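Local coordinates for protein alpha-L-rhamnosidase (Klebsiella oxytoca, PDB 4XHC) that hydrolyses terminal alpha-L-rhamnose residues from glycosides as a two-domain family 78 glycoside hydrolase, with rhamnose bound in its catalytic-domain pocket, at residues P77-T80 / L81-Y85; A475-C479 / G480-E484. All coordinates share one frame; numbering follows the deposited sequence.

Contact 1: residues P77-T80 / L81-Y85; sequences PVST and LAAFY
T80 turns its hydroxyl onto the first turn of the short helical segment 81-84 and offers OG1 to the amide of A83, an N-cap bond. The bond is weak, with A83 N 3.4 Å from T80 OG1 and an N-H...O angle of 153°. The torsion explains the reach: OG1 sits between the backbone N and the carbonyl carbon (chi1 57°), on the side where the first turn presents its N-H groups. Alongside it the methyl of A83 packs against the same oxygen, A83 CB lying 3.6 Å from T80 OG1.

The carbonyl of T80 is the second acceptor, and two donors grip it. F84 N reaches T80 O at 3.4 Å in a weak i+4 bond. S79 contributes the stronger grip, its hydroxyl OG donating to T80 O across 2.9 Å, with the donor tilted only 17° from the carbonyl plane. T80 thus satisfies two amides of the turn, A83 N and F84 N, both weakly; one residue on, Y85 N makes a shorter backbone bond of 2.9 Å to L81 O. Apolar contact adds little more than S79 CB resting 4.1 Å from A83 CB.

At its far end the turn continues into Y85, whose OH is hydrogen-bonded to I194 N of strand 187-200. Upstream, V78 and S79 both pair by backbone bonds with V60 in a classic beta bulge, ending strand 73-79 at the margin of its antiparallel sheet, while F84 also packs on V60 of strand 59-65.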
loop_
_atom_site.group_PDB
_atom_site.type_symbol
_atom_site.label_atom_id
_atom_site.label_comp_id
_atom_site.label_asym_id
_atom_site.label_seq_id
_atom_site.Cartn_x
_atom_site.Cartn_y
_atom_site.Cartn_z
ATOM N N PRO A 77 2.825 -21.907 -19.678
ATOM C CA PRO A 77 3.258 -22.438 -18.372
ATOM C C PRO A 77 4.772 -22.601 -18.308
ATOM O O PRO A 77 5.363 -23.096 -19.264
ATOM C CB PRO A 77 2.581 -23.817 -18.299
ATOM C CG PRO A 77 1.478 -23.777 -19.300
ATOM C CD PRO A 77 1.931 -22.846 -20.386
ATOM N N VAL A 78 5.392 -22.164 -17.210
ATOM C CA VAL A 78 6.848 -22.309 -17.047
ATOM C C VAL A 78 7.272 -23.156 -15.853
ATOM O O VAL A 78 8.317 -23.789 -15.909
ATOM C CB VAL A 78 7.579 -20.950 -16.991
ATOM C CG1 VAL A 78 7.213 -20.117 -18.213
ATOM C CG2 VAL A 78 7.295 -20.207 -15.689
ATOM N N SER A 79 6.487 -23.167 -14.783
ATOM C CA SER A 79 6.756 -24.069 -13.668
ATOM C C SER A 79 5.517 -24.344 -12.825
ATOM O O SER A 79 4.527 -23.608 -12.888
ATOM C CB SER A 79 7.879 -23.510 -12.769
ATOM O OG SER A 79 7.438 -22.441 -11.936
ATOM N N THR A 80 5.603 -25.408 -12.029
ATOM C CA THR A 80 4.659 -25.655 -10.948
ATOM C C THR A 80 4.908 -24.631 -9.841
ATOM O O THR A 80 5.827 -23.818 -9.920
ATOM C CB THR A 80 4.847 -27.058 -10.335
ATOM O OG1 THR A 80 6.197 -27.196 -9.870
ATOM C CG2 THR A 80 4.537 -28.152 -11.351
ATOM N N LEU A 81 4.082 -24.673 -8.806
ATOM C CA LEU A 81 4.286 -23.826 -7.642
ATOM C C LEU A 81 5.325 -24.380 -6.684
ATOM O O LEU A 81 6.050 -23.615 -6.061
ATOM C CB LEU A 81 2.964 -23.613 -6.928
ATOM C CG LEU A 81 2.177 -22.543 -7.678
ATOM C CD1 LEU A 81 0.749 -23.001 -7.901
ATOM C CD2 LEU A 81 2.259 -21.215 -6.933
ATOM N N ALA A 82 5.405 -25.704 -6.567
ATOM C CA ALA A 82 6.452 -26.331 -5.756
ATOM C C ALA A 82 7.856 -25.858 -6.177
ATOM O O ALA A 82 8.734 -25.673 -5.328
ATOM C CB ALA A 82 6.347 -27.848 -5.837
ATOM N N ALA A 83 8.050 -25.659 -7.483
ATOM C CA ALA A 83 9.318 -25.166 -8.036
ATOM C C ALA A 83 9.499 -23.659 -7.812
ATOM O O ALA A 83 10.624 -23.180 -7.612
ATOM C CB ALA A 83 9.403 -25.495 -9.518
ATOM N N PHE A 84 8.401 -22.911 -7.852
ATOM C CA PHE A 84 8.442 -21.482 -7.535
ATOM C C PHE A 84 8.775 -21.240 -6.060
ATOM O O PHE A 84 9.438 -20.251 -5.735
ATOM C CB PHE A 84 7.121 -20.787 -7.906
ATOM C CG PHE A 84 7.039 -19.347 -7.455
ATOM C CD1 PHE A 84 7.854 -18.378 -8.026
ATOM C CD2 PHE A 84 6.157 -18.965 -6.451
ATOM C CE1 PHE A 84 7.795 -17.057 -7.602
ATOM C CE2 PHE A 84 6.089 -17.645 -6.026
ATOM C CZ PHE A 84 6.909 -16.691 -6.601
ATOM N N TYR A 85 8.332 -22.131 -5.172
ATOM C CA TYR A 85 8.639 -21.989 -3.740
ATOM C C TYR A 85 10.122 -22.239 -3.406
ATOM O O TYR A 85 10.566 -21.940 -2.292
ATOM C CB TYR A 85 7.738 -22.886 -2.868
ATOM C CG TYR A 85 6.235 -22.629 -2.976
ATOM C CD1 TYR A 85 5.724 -21.340 -3.174
ATOM C CD2 TYR A 85 5.322 -23.675 -2.843
ATOM C CE1 TYR A 85 4.357 -21.113 -3.260
ATOM C CE2 TYR A 85 3.957 -23.454 -2.928
ATOM C CZ TYR A 85 3.482 -22.174 -3.137
ATOM O OH TYR A 85 2.130 -21.949 -3.235
#

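Contact 2: residues A475-C479 / G480-E484; sequences ALLQC and GLRDE
L476, whose carbonyl and side chain both meet L481, opens the contact in the last turn of helix 466-478. Its O accepts the amide of L481 at 2.9 Å between L481 N and L476 O, a bond spanning five residues, with the donor tilted 33° from the carbonyl plane. Beside this bond the side chains also meet: L476 CD2 touches L481 CD1 at 3.9 Å, the two leucines crossing at about a right angle. The other methyl, L476 CD1, lies 4.1 Å from E484 O, and both methyls border E484.

L477 supplies the second capping acceptor. G480 N lies 2.9 Å from L477 O, but well above the carbonyl plane rather than on a lone pair. With CG anti to its carbonyl carbon (chi1 -71°), the L477 side chain starts away from the following residues and then brings CD2 back to 4.1 Å from R482 CA. Q478 turns elsewhere, its NE2 bonding to V437 O. C479 is the first residue to leave helical geometry; its CB lies 4.4 Å from L481 CD1, and its carbonyl is taken by R448 of helix 444-456. That helix also receives L481, which packs on R448, M451 and R452, and the carboxylate of E484, which forms a salt bridge with R452.

The nested pair of backbone bonds, i+5 outside and i+3 inside, with G480 at positive phi (75°) as the C-prime residue and an apolar contact between L476 and L481, is a Schellman motif. Here it ends helix 466-478 and leads through C479-L481 into helix 482-498, within a mainly helical domain consistent with the alpha/alpha barrel of six-hairpin glycosidases.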
loop_
_atom_site.group_PDB
_atom_site.type_symbol
_atom_site.label_atom_id
_atom_site.label_comp_id
_atom_site.label_asym_id
_atom_site.label_seq_id
_atom_site.Cartn_x
_atom_site.Cartn_y
_atom_site.Cartn_z
ATOM N N ALA A 475 -37.393 -12.507 -26.788
ATOM C CA ALA A 475 -38.291 -12.141 -27.877
ATOM C C ALA A 475 -38.396 -13.260 -28.914
ATOM O O ALA A 475 -39.483 -13.544 -29.416
ATOM C CB ALA A 475 -37.849 -10.843 -28.532
ATOM N N LEU A 476 -37.278 -13.899 -29.233
ATOM C CA LEU A 476 -37.307 -15.034 -30.152
ATOM C C LEU A 476 -38.211 -16.139 -29.619
ATOM O O LEU A 476 -39.083 -16.629 -30.335
ATOM C CB LEU A 476 -35.896 -15.570 -30.410
ATOM C CG LEU A 476 -34.994 -14.672 -31.266
ATOM C CD1 LEU A 476 -33.546 -15.132 -31.195
ATOM C CD2 LEU A 476 -35.459 -14.644 -32.714
ATOM N N LEU A 477 -38.017 -16.516 -28.358
ATOM C CA LEU A 477 -38.822 -17.583 -27.736
ATOM C C LEU A 477 -40.317 -17.230 -27.694
ATOM O O LEU A 477 -41.161 -18.066 -28.007
ATOM C CB LEU A 477 -38.302 -17.909 -26.325
ATOM C CG LEU A 477 -36.951 -18.639 -26.261
ATOM C CD1 LEU A 477 -36.447 -18.754 -24.827
ATOM C CD2 LEU A 477 -37.040 -20.022 -26.898
ATOM N N GLN A 478 -40.629 -15.988 -27.329
ATOM C CA GLN A 478 -42.010 -15.510 -27.263
ATOM C C GLN A 478 -42.736 -15.629 -28.613
ATOM O O GLN A 478 -43.935 -15.881 -28.646
ATOM C CB GLN A 478 -42.024 -14.059 -26.772
ATOM C CG GLN A 478 -43.391 -13.440 -26.572
ATOM C CD GLN A 478 -43.314 -11.932 -26.388
ATOM O OE1 GLN A 478 -42.820 -11.442 -25.376
ATOM N NE2 GLN A 478 -43.817 -11.188 -27.372
ATOM N N CYS A 479 -42.010 -15.468 -29.718
ATOM C CA CYS A 479 -42.591 -15.597 -31.046
ATOM C C CYS A 479 -42.499 -17.025 -31.596
ATOM O O CYS A 479 -42.786 -17.260 -32.774
ATOM C CB CYS A 479 -41.912 -14.630 -32.012
ATOM S SG CYS A 479 -41.976 -12.892 -31.505
ATOM N N GLY A 480 -42.122 -17.983 -30.751
ATOM C CA GLY A 480 -42.070 -19.390 -31.144
ATOM C C GLY A 480 -40.895 -19.737 -32.038
ATOM O O GLY A 480 -40.924 -20.759 -32.709
ATOM N N LEU A 481 -39.855 -18.899 -32.044
ATOM C CA LEU A 481 -38.655 -19.137 -32.854
ATOM C C LEU A 481 -37.587 -19.819 -31.999
ATOM O O LEU A 481 -36.529 -19.241 -31.723
ATOM C CB LEU A 481 -38.130 -17.824 -33.427
ATOM C CG LEU A 481 -39.066 -17.152 -34.417
ATOM C CD1 LEU A 481 -38.619 -15.724 -34.710
ATOM C CD2 LEU A 481 -39.152 -17.970 -35.696
ATOM N N ARG A 482 -37.876 -21.064 -31.613
ATOM C CA ARG A 482 -37.092 -21.800 -30.621
ATOM C C ARG A 482 -35.717 -22.228 -31.153
ATOM O O ARG A 482 -34.703 -22.041 -30.483
ATOM C CB ARG A 482 -37.898 -23.013 -30.145
ATOM C CG ARG A 482 -37.321 -23.788 -28.962
ATOM C CD ARG A 482 -37.951 -25.181 -28.872
ATOM N NE ARG A 482 -37.180 -26.086 -28.019
ATOM C CZ ARG A 482 -37.227 -26.098 -26.685
ATOM N NH1 ARG A 482 -38.017 -25.255 -26.016
ATOM N NH2 ARG A 482 -36.470 -26.955 -26.007
ATOM N N ASP A 483 -35.678 -22.800 -32.352
ATOM C CA ASP A 483 -34.409 -23.203 -32.967
ATOM C C ASP A 483 -33.465 -22.008 -33.171
ATOM O O ASP A 483 -32.251 -22.129 -32.985
ATOM C CB ASP A 483 -34.663 -23.916 -34.300
ATOM C CG ASP A 483 -35.266 -25.308 -34.121
ATOM O OD1 ASP A 483 -34.865 -26.036 -33.183
ATOM O OD2 ASP A 483 -36.136 -25.686 -34.933
ATOM N N GLU A 484 -34.036 -20.863 -33.541
ATOM C CA GLU A 484 -33.274 -19.629 -33.751
ATOM C C GLU A 484 -32.692 -19.104 -32.432
ATOM O O GLU A 484 -31.606 -18.536 -32.418
ATOM C CB GLU A 484 -34.150 -18.546 -34.404
ATOM C CG GLU A 484 -34.556 -18.802 -35.862
ATOM C CD GLU A 484 -35.611 -19.905 -36.068
ATOM O OE1 GLU A 484 -36.198 -20.426 -35.079
ATOM O OE2 GLU A 484 -35.858 -20.253 -37.246
#

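Contact 1 is a helix start; contact 2 is a helix end followed at once by the start of another helix. In residues 77-85 a strand gives way to a short helical turn at the surface of the N-terminal beta domain, and that turn is weakly capped by the T80 hydroxyl, while S79 donates to the T80 carbonyl. In residues 475-484, partly buried in the helical domain, one long helix stops and another begins; backbone amides do the capping there, and leucines seal the join. The two share no secondary-structure element. Their centres stand 50 Å apart, with nearest atoms about 36 Å apart, and each acts within its own domain.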